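Local structure of cell division protein FtsI/penicillin binding protein 2 (Legionella pneumophila subsp. pneumophila ATCC 43290, 4ZTK) at residues V187-L192 and L277-E282; Y196-N201 and S211-E216; T249-V252 and K258-A261. The protein probably cross-links peptidoglycan during cell division as a penicillin-binding D,D-transpeptidase, working through an active-site serine. All blocks are in the same frame, centred on the assembly; numbering follows the deposited sequence.

Interaction 1: V187-L192 and L277-E282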
loop_
_atom_site.group_PDB
_atom_site.type_symbol
_atom_site.label_atom_id
_atom_site.label_comp_id
_atom_site.label_asym_id
_atom_site.label_seq_id
_atom_site.Cartn_x
_atom_site.Cartn_y
_atom_site.Cartn_z
ATOM N N VAL A 187 -4.881 -5.388 -8.371
ATOM C CA VAL A 187 -4.716 -3.941 -8.289
ATOM C C VAL A 187 -3.678 -3.458 -9.298
ATOM O O VAL A 187 -2.931 -4.250 -9.869
ATOM C CB VAL A 187 -4.308 -3.464 -6.862
ATOM C CG1 VAL A 187 -5.340 -3.888 -5.828
ATOM C CG2 VAL A 187 -2.915 -3.973 -6.480
ATOM N N THR A 188 -3.661 -2.153 -9.533
ATOM C CA THR A 188 -2.567 -1.519 -10.250
ATOM C C THR A 188 -1.954 -0.511 -9.295
ATOM O O THR A 188 -2.495 -0.272 -8.213
ATOM C CB THR A 188 -3.051 -0.782 -11.514
ATOM O OG1 THR A 188 -3.989 0.237 -11.143
ATOM C CG2 THR A 188 -3.711 -1.750 -12.492
ATOM N N ILE A 189 -0.823 0.068 -9.677
ATOM C CA ILE A 189 -0.199 1.108 -8.866
ATOM C C ILE A 189 -1.202 2.240 -8.658
ATOM O O ILE A 189 -1.399 2.712 -7.541
ATOM C CB ILE A 189 1.075 1.664 -9.536
ATOM C CG1 ILE A 189 2.148 0.579 -9.618
ATOM C CG2 ILE A 189 1.600 2.857 -8.767
ATOM C CD1 ILE A 189 2.554 0.034 -8.265
ATOM N N GLU A 190 -1.857 2.640 -9.745
ATOM C CA GLU A 190 -2.850 3.712 -9.709
ATOM C C GLU A 190 -4.046 3.423 -8.795
ATOM O O GLU A 190 -4.462 4.284 -8.022
ATOM C CB GLU A 190 -3.346 4.029 -11.124
ATOM C CG GLU A 190 -4.306 5.213 -11.190
ATOM C CD GLU A 190 -4.664 5.611 -12.617
ATOM O OE1 GLU A 190 -4.854 6.820 -12.869
ATOM O OE2 GLU A 190 -4.758 4.716 -13.483
ATOM N N SER A 191 -4.610 2.224 -8.885
ATOM C CA SER A 191 -5.803 1.928 -8.098
ATOM C C SER A 191 -5.443 1.787 -6.625
ATOM O O SER A 191 -6.185 2.231 -5.750
ATOM C CB SER A 191 -6.519 0.673 -8.612
ATOM O OG SER A 191 -5.848 -0.511 -8.213
ATOM N N LEU A 192 -4.287 1.189 -6.350
ATOM C CA LEU A 192 -3.869 0.963 -4.971
ATOM C C LEU A 192 -3.568 2.271 -4.235
ATOM O O LEU A 192 -4.001 2.464 -3.096
ATOM C CB LEU A 192 -2.670 0.012 -4.904
ATOM C CG LEU A 192 -2.232 -0.399 -3.492
ATOM C CD1 LEU A 192 -3.393 -1.022 -2.698
ATOM C CD2 LEU A 192 -1.035 -1.352 -3.538
ATOM N N LEU A 277 3.397 5.300 -2.772
ATOM C CA LEU A 277 3.415 3.855 -2.934
ATOM C C LEU A 277 4.736 3.474 -3.582
ATOM O O LEU A 277 5.117 4.032 -4.620
ATOM C CB LEU A 277 2.243 3.393 -3.799
ATOM C CG LEU A 277 2.194 1.903 -4.165
ATOM C CD1 LEU A 277 2.249 1.027 -2.918
ATOM C CD2 LEU A 277 0.942 1.584 -4.982
ATOM N N VAL A 278 5.442 2.541 -2.957
ATOM C CA VAL A 278 6.709 2.048 -3.479
ATOM C C VAL A 278 6.605 0.545 -3.688
ATOM O O VAL A 278 6.171 -0.182 -2.792
ATOM C CB VAL A 278 7.870 2.317 -2.496
ATOM C CG1 VAL A 278 9.148 1.677 -2.999
ATOM C CG2 VAL A 278 8.065 3.811 -2.285
ATOM N N VAL A 279 6.991 0.079 -4.871
ATOM C CA VAL A 279 7.032 -1.352 -5.138
ATOM C C VAL A 279 8.356 -1.722 -5.787
ATOM O O VAL A 279 8.755 -1.127 -6.788
ATOM C CB VAL A 279 5.862 -1.813 -6.043
ATOM C CG1 VAL A 279 6.017 -3.286 -6.413
ATOM C CG2 VAL A 279 4.537 -1.581 -5.346
ATOM N N ILE A 280 9.039 -2.695 -5.196
ATOM C CA ILE A 280 10.305 -3.188 -5.718
ATOM C C ILE A 280 10.079 -4.624 -6.151
ATOM O O ILE A 280 9.443 -5.390 -5.427
ATOM C CB ILE A 280 11.406 -3.189 -4.632
ATOM C CG1 ILE A 280 11.504 -1.824 -3.941
ATOM C CG2 ILE A 280 12.743 -3.629 -5.217
ATOM C CD1 ILE A 280 11.860 -0.674 -4.867
ATOM N N GLU A 281 10.593 -5.000 -7.317
ATOM C CA GLU A 281 10.396 -6.360 -7.816
ATOM C C GLU A 281 11.688 -7.171 -7.841
ATOM O O GLU A 281 12.644 -6.803 -8.517
ATOM C CB GLU A 281 9.769 -6.338 -9.210
ATOM C CG GLU A 281 9.540 -7.715 -9.799
ATOM C CD GLU A 281 9.046 -7.658 -11.233
ATOM O OE1 GLU A 281 8.456 -8.658 -11.692
ATOM O OE2 GLU A 281 9.248 -6.617 -11.900
ATOM N N GLU A 282 11.694 -8.279 -7.105
ATOM C CA GLU A 282 12.852 -9.162 -7.015
ATOM C C GLU A 282 14.093 -8.435 -6.526
ATOM O O GLU A 282 15.195 -8.680 -7.010
ATOM C CB GLU A 282 13.135 -9.842 -8.356
ATOM C CG GLU A 282 12.054 -10.810 -8.795
ATOM C CD GLU A 282 12.368 -11.458 -10.128
ATOM O OE1 GLU A 282 13.550 -11.791 -10.362
ATOM O OE2 GLU A 282 11.435 -11.624 -10.943
#
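Ile189, in the first turn of helix 189-200, faces Leu277 of strand 274-281 with 7.5 Å between their CA atoms, a gap that side chains must fill. The helix begins in a capping box: Ser191 N donates to Thr188 OG1 (3.1 Å), and Thr188 N returns a nearly straight bond to Ser191 OG (3.0 Å, 170°). Small hydroxyl residues suit this place because they satisfy NH groups that have no helical carbonyl before them.

With the start of the helix fixed in this way, its apolar residues lie on the strand. Leu277 points at the helix, and CG anti to the backbone N (chi1 175°) carries CD2 between Ile189 and Leu192. Leu277 CD2 lies 3.8 Å from Leu192 CD2, the two side chains crossing at about a right angle, and 3.6 Å from Ile189 O. Ile189 CD1 crosses obliquely to Val279 CG2 at 3.9 Å and also touches Leu277 CD2. Leu277 and Val279 thus present one face of the strand, while Val278 between them turns to helix 295-310. Ile189 also touches Val45 and Ala47 on the neighbouring strand. The side chains that meet are buried and aliphatic, so this contact between helix start and strand probably rests on close fit and exclusion of water.

Interaction 2: Y196-N201 and S211-E216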
loop_
_atom_site.group_PDB
_atom_site.type_symbol
_atom_site.label_atom_id
_atom_site.label_comp_id
_atom_site.label_asym_id
_atom_site.label_seq_id
_atom_site.Cartn_x
_atom_site.Cartn_y
_atom_site.Cartn_z
ATOM N N TYR A 196 -5.397 4.192 -0.911
ATOM C CA TYR A 196 -4.723 4.798 0.232
ATOM C C TYR A 196 -5.013 6.300 0.334
ATOM O O TYR A 196 -5.053 6.859 1.431
ATOM C CB TYR A 196 -3.218 4.503 0.217
ATOM C CG TYR A 196 -2.904 3.218 0.941
ATOM C CD1 TYR A 196 -2.954 2.000 0.284
ATOM C CD2 TYR A 196 -2.603 3.220 2.292
ATOM C CE1 TYR A 196 -2.692 0.815 0.953
ATOM C CE2 TYR A 196 -2.343 2.047 2.970
ATOM C CZ TYR A 196 -2.393 0.849 2.294
ATOM O OH TYR A 196 -2.136 -0.323 2.963
ATOM N N ALA A 197 -5.247 6.939 -0.806
ATOM C CA ALA A 197 -5.586 8.359 -0.812
ATOM C C ALA A 197 -6.890 8.605 -0.054
ATOM O O ALA A 197 -7.068 9.650 0.568
ATOM C CB ALA A 197 -5.677 8.889 -2.234
ATOM N N ILE A 198 -7.791 7.631 -0.091
ATOM C CA ILE A 198 -9.049 7.745 0.636
ATOM C C ILE A 198 -8.798 7.835 2.144
ATOM O O ILE A 198 -9.383 8.671 2.835
ATOM C CB ILE A 198 -10.002 6.581 0.309
ATOM C CG1 ILE A 198 -10.409 6.640 -1.168
ATOM C CG2 ILE A 198 -11.235 6.632 1.207
ATOM C CD1 ILE A 198 -11.358 5.538 -1.599
ATOM N N LEU A 199 -7.911 6.983 2.644
ATOM C CA LEU A 199 -7.549 7.007 4.056
ATOM C C LEU A 199 -6.870 8.322 4.419
ATOM O O LEU A 199 -7.109 8.876 5.490
ATOM C CB LEU A 199 -6.626 5.837 4.399
ATOM C CG LEU A 199 -7.167 4.430 4.136
ATOM C CD1 LEU A 199 -6.087 3.392 4.430
ATOM C CD2 LEU A 199 -8.418 4.158 4.965
ATOM N N ALA A 200 -6.027 8.819 3.518
ATOM C CA ALA A 200 -5.330 10.076 3.739
ATOM C C ALA A 200 -6.302 11.250 3.688
ATOM O O ALA A 200 -6.036 12.307 4.253
ATOM C CB ALA A 200 -4.213 10.258 2.714
ATOM N N ASN A 201 -7.432 11.052 3.016
ATOM C CA ASN A 201 -8.424 12.105 2.829
ATOM C C ASN A 201 -9.503 12.026 3.909
ATOM O O ASN A 201 -10.662 12.367 3.670
ATOM C CB ASN A 201 -9.046 11.983 1.429
ATOM C CG ASN A 201 -9.875 13.196 1.037
ATOM O OD1 ASN A 201 -9.663 14.295 1.541
ATOM N ND2 ASN A 201 -10.836 12.991 0.140
ATOM N N SER A 211 -17.606 11.693 -0.593
ATOM C CA SER A 211 -18.467 10.991 0.350
ATOM C C SER A 211 -17.624 10.247 1.378
ATOM O O SER A 211 -16.543 9.756 1.064
ATOM C CB SER A 211 -19.371 10.003 -0.389
ATOM O OG SER A 211 -20.251 10.680 -1.268
ATOM N N ALA A 212 -18.125 10.167 2.606
ATOM C CA ALA A 212 -17.448 9.424 3.658
ATOM C C ALA A 212 -17.594 7.927 3.424
ATOM O O ALA A 212 -18.701 7.394 3.463
ATOM C CB ALA A 212 -18.005 9.807 5.023
ATOM N N ILE A 213 -16.476 7.255 3.169
ATOM C CA ILE A 213 -16.473 5.805 3.005
ATOM C C ILE A 213 -16.507 5.128 4.371
ATOM O O ILE A 213 -17.194 4.127 4.561
ATOM C CB ILE A 213 -15.243 5.330 2.207
ATOM C CG1 ILE A 213 -15.233 5.984 0.827
ATOM C CG2 ILE A 213 -15.244 3.816 2.068
ATOM C CD1 ILE A 213 -16.537 5.804 0.064
ATOM N N ILE A 214 -15.762 5.683 5.322
ATOM C CA ILE A 214 -15.832 5.224 6.703
ATOM C C ILE A 214 -16.026 6.405 7.649
ATOM O O ILE A 214 -15.748 7.550 7.288
ATOM C CB ILE A 214 -14.580 4.419 7.113
ATOM C CG1 ILE A 214 -13.307 5.226 6.856
ATOM C CG2 ILE A 214 -14.537 3.094 6.370
ATOM C CD1 ILE A 214 -12.029 4.557 7.402
ATOM N N SER A 215 -16.508 6.125 8.855
ATOM C CA SER A 215 -16.786 7.172 9.840
ATOM C C SER A 215 -15.520 7.895 10.282
ATOM O O SER A 215 -14.406 7.442 10.011
ATOM C CB SER A 215 -17.465 6.572 11.070
ATOM O OG SER A 215 -16.548 5.767 11.797
ATOM N N GLU A 216 -15.697 9.018 10.972
ATOM C CA GLU A 216 -14.567 9.774 11.502
ATOM C C GLU A 216 -13.830 8.953 12.549
ATOM O O GLU A 216 -12.599 8.933 12.578
ATOM C CB GLU A 216 -15.035 11.093 12.110
ATOM C CG GLU A 216 -15.622 12.065 11.105
ATOM C CD GLU A 216 -15.985 13.396 11.733
ATOM O OE1 GLU A 216 -15.853 13.528 12.968
ATOM O OE2 GLU A 216 -16.402 14.310 10.990
#
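Ile198 and Ile213 meet at about a right angle, a branch methyl of one against the chain of the other: Ile198 CG2 lies 4.1 Å from Ile213 CG1. Ile198 has its CG2 anti to the backbone N (chi1 -65°), which directs this methyl across to the segment 211-216 and leaves CG1 beside the backbone N. One residue on, Leu199 and Ile214 meet through the ends of their side chains, Leu199 CD2 approaching Ile214 CD1 at 4.4 Å. Neither CB is aimed straight across; the extended chain of Ile214 (chi2 173°) carries CD1 into range.

Two successive residues on each side therefore pair in order, 198 with 213 and 199 with 214, where the last turn of helix 189-200 passes the chain that leaves the small two-stranded antiparallel sheet 204-205 and 211-212 and leads into helix 216-231. Branched aliphatic residues fit here because all four are buried and the separation is wide, 8.0 Å between the CA atoms of Ile198 and Ile213. Phe158 adds to the apolar surroundings of Ile198, and Phe85 of helix 83-92 to those of Leu199. Polar atoms of the backbone are served separately: Ile213 O accepts from Lys154 NZ, while Ser215 N, at the N-cap of helix 216-231, donates to Asn92 OD1.

Interaction 3: T249-V252 and K258-A261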
loop_
_atom_site.group_PDB
_atom_site.type_symbol
_atom_site.label_atom_id
_atom_site.label_comp_id
_atom_site.label_asym_id
_atom_site.label_seq_id
_atom_site.Cartn_x
_atom_site.Cartn_y
_atom_site.Cartn_z
ATOM N N THR A 249 3.383 -2.119 5.212
ATOM C CA THR A 249 4.265 -2.955 4.421
ATOM C C THR A 249 3.491 -4.055 3.711
ATOM O O THR A 249 2.415 -4.467 4.155
ATOM C CB THR A 249 5.302 -3.639 5.320
ATOM O OG1 THR A 249 4.621 -4.379 6.349
ATOM C CG2 THR A 249 6.201 -2.600 5.968
ATOM N N GLY A 250 4.054 -4.534 2.609
ATOM C CA GLY A 250 3.566 -5.738 1.962
ATOM C C GLY A 250 4.707 -6.499 1.310
ATOM O O GLY A 250 5.665 -5.896 0.821
ATOM N N THR A 251 4.605 -7.825 1.324
ATOM C CA THR A 251 5.545 -8.693 0.628
ATOM C C THR A 251 4.756 -9.765 -0.114
ATOM O O THR A 251 4.098 -10.602 0.500
ATOM C CB THR A 251 6.529 -9.384 1.601
ATOM O OG1 THR A 251 7.142 -8.402 2.442
ATOM C CG2 THR A 251 7.608 -10.126 0.832
ATOM N N VAL A 252 4.813 -9.741 -1.437
ATOM C CA VAL A 252 4.036 -10.679 -2.237
ATOM C C VAL A 252 4.941 -11.682 -2.949
ATOM O O VAL A 252 5.957 -11.305 -3.535
ATOM C CB VAL A 252 3.167 -9.933 -3.279
ATOM C CG1 VAL A 252 2.351 -10.916 -4.111
ATOM C CG2 VAL A 252 2.256 -8.930 -2.588
ATOM N N LYS A 258 9.333 -15.293 -6.895
ATOM C CA LYS A 258 9.388 -13.913 -7.369
ATOM C C LYS A 258 8.744 -12.968 -6.355
ATOM O O LYS A 258 7.542 -13.039 -6.099
ATOM C CB LYS A 258 8.710 -13.784 -8.739
ATOM C CG LYS A 258 9.615 -14.066 -9.943
ATOM C CD LYS A 258 10.207 -15.468 -9.917
ATOM C CE LYS A 258 11.029 -15.763 -11.162
ATOM N NZ LYS A 258 10.174 -15.968 -12.362
ATOM N N TYR A 259 9.553 -12.081 -5.785
ATOM C CA TYR A 259 9.110 -11.219 -4.696
ATOM C C TYR A 259 8.748 -9.803 -5.125
ATOM O O TYR A 259 9.505 -9.138 -5.834
ATOM C CB TYR A 259 10.193 -11.134 -3.624
ATOM C CG TYR A 259 10.226 -12.304 -2.673
ATOM C CD1 TYR A 259 10.547 -13.579 -3.117
ATOM C CD2 TYR A 259 9.951 -12.128 -1.325
ATOM C CE1 TYR A 259 10.585 -14.651 -2.244
ATOM C CE2 TYR A 259 9.989 -13.189 -0.445
ATOM C CZ TYR A 259 10.305 -14.449 -0.908
ATOM O OH TYR A 259 10.337 -15.506 -0.027
ATOM N N LEU A 260 7.585 -9.345 -4.681
ATOM C CA LEU A 260 7.264 -7.924 -4.721
ATOM C C LEU A 260 7.360 -7.390 -3.300
ATOM O O LEU A 260 6.765 -7.951 -2.376
ATOM C CB LEU A 260 5.852 -7.682 -5.271
ATOM C CG LEU A 260 5.558 -8.080 -6.721
ATOM C CD1 LEU A 260 4.128 -7.709 -7.094
ATOM C CD2 LEU A 260 6.544 -7.422 -7.675
ATOM N N ALA A 261 8.125 -6.321 -3.124
ATOM C CA ALA A 261 8.231 -5.662 -1.829
ATOM C C ALA A 261 7.520 -4.313 -1.894
ATOM O O ALA A 261 7.866 -3.458 -2.708
ATOM C CB ALA A 261 9.690 -5.487 -1.445
#
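The beta hairpin of strands 246-253 and 259-267 lies at one edge of the five-stranded sheet, with 246-253 outermost, and here Val252 and Leu260 make a hydrogen-bonded antiparallel pair. Val252 N donates to Leu260 O (2.8 Å) and Leu260 N to Val252 O (2.8 Å), both close to straight, at 165° and 170°. The valine and leucine side chains share one face of the sheet, with Val252 CB 4.0 Å from Leu260 CB. Thr251 and Ala261, the adjoining non-hydrogen-bonded pair, occupy the other face. Thr251 CA also makes a CA-H...O contact with Leu260 O, at 3.3 Å.

Lys248, Thr249 and Gly250 match the KTG motif that, in penicillin-binding proteins, lines the active-site cleft along this edge strand; the assignment is inferred from the pattern. Consistent with a pocket, Thr249 OG1 and Thr251 OG1 each hydrogen-bond a sulfonate oxygen of a bound cyclohexylaminoethane sulfonate, probably from the crystallisation liquor, and Thr251 OG1 also accepts from Gly295 N. Thr251 can serve both sides because its branches divide: OG1 lies beside the backbone N (chi1 -52°), while Thr251 CG2, anti to that N, leans obliquely on the neighbouring ring, 3.8 Å from Tyr259 CD2. Tyr259 in turn packs on Val293.

How the interactions relate
Interactions 1 and 3 share the five-stranded sheet, their centres 10 Å apart, and are joined where strand 274-281 runs beside strand 259-267: Ala261 N lies 2.8 Å from Ile280 O and Glu282 N 2.7 Å from Tyr259 O, both probable hydrogen bonds. Interaction 1 fastens the start of helix 189-200 to this sheet; interaction 2 packs its last turn against the segment 211-216. The centres of interactions 1 and 2 are 20 Å apart. Those of interactions 2 and 3 are about 25 Å apart, though their nearest atoms come within about 6 Å without touching. The probable active site, with Ser80, Lys83 and Lys248 as its expected motif residues, borders Gly250 of interaction 3, and Leu199 of interaction 2 lies near those residues without touching them.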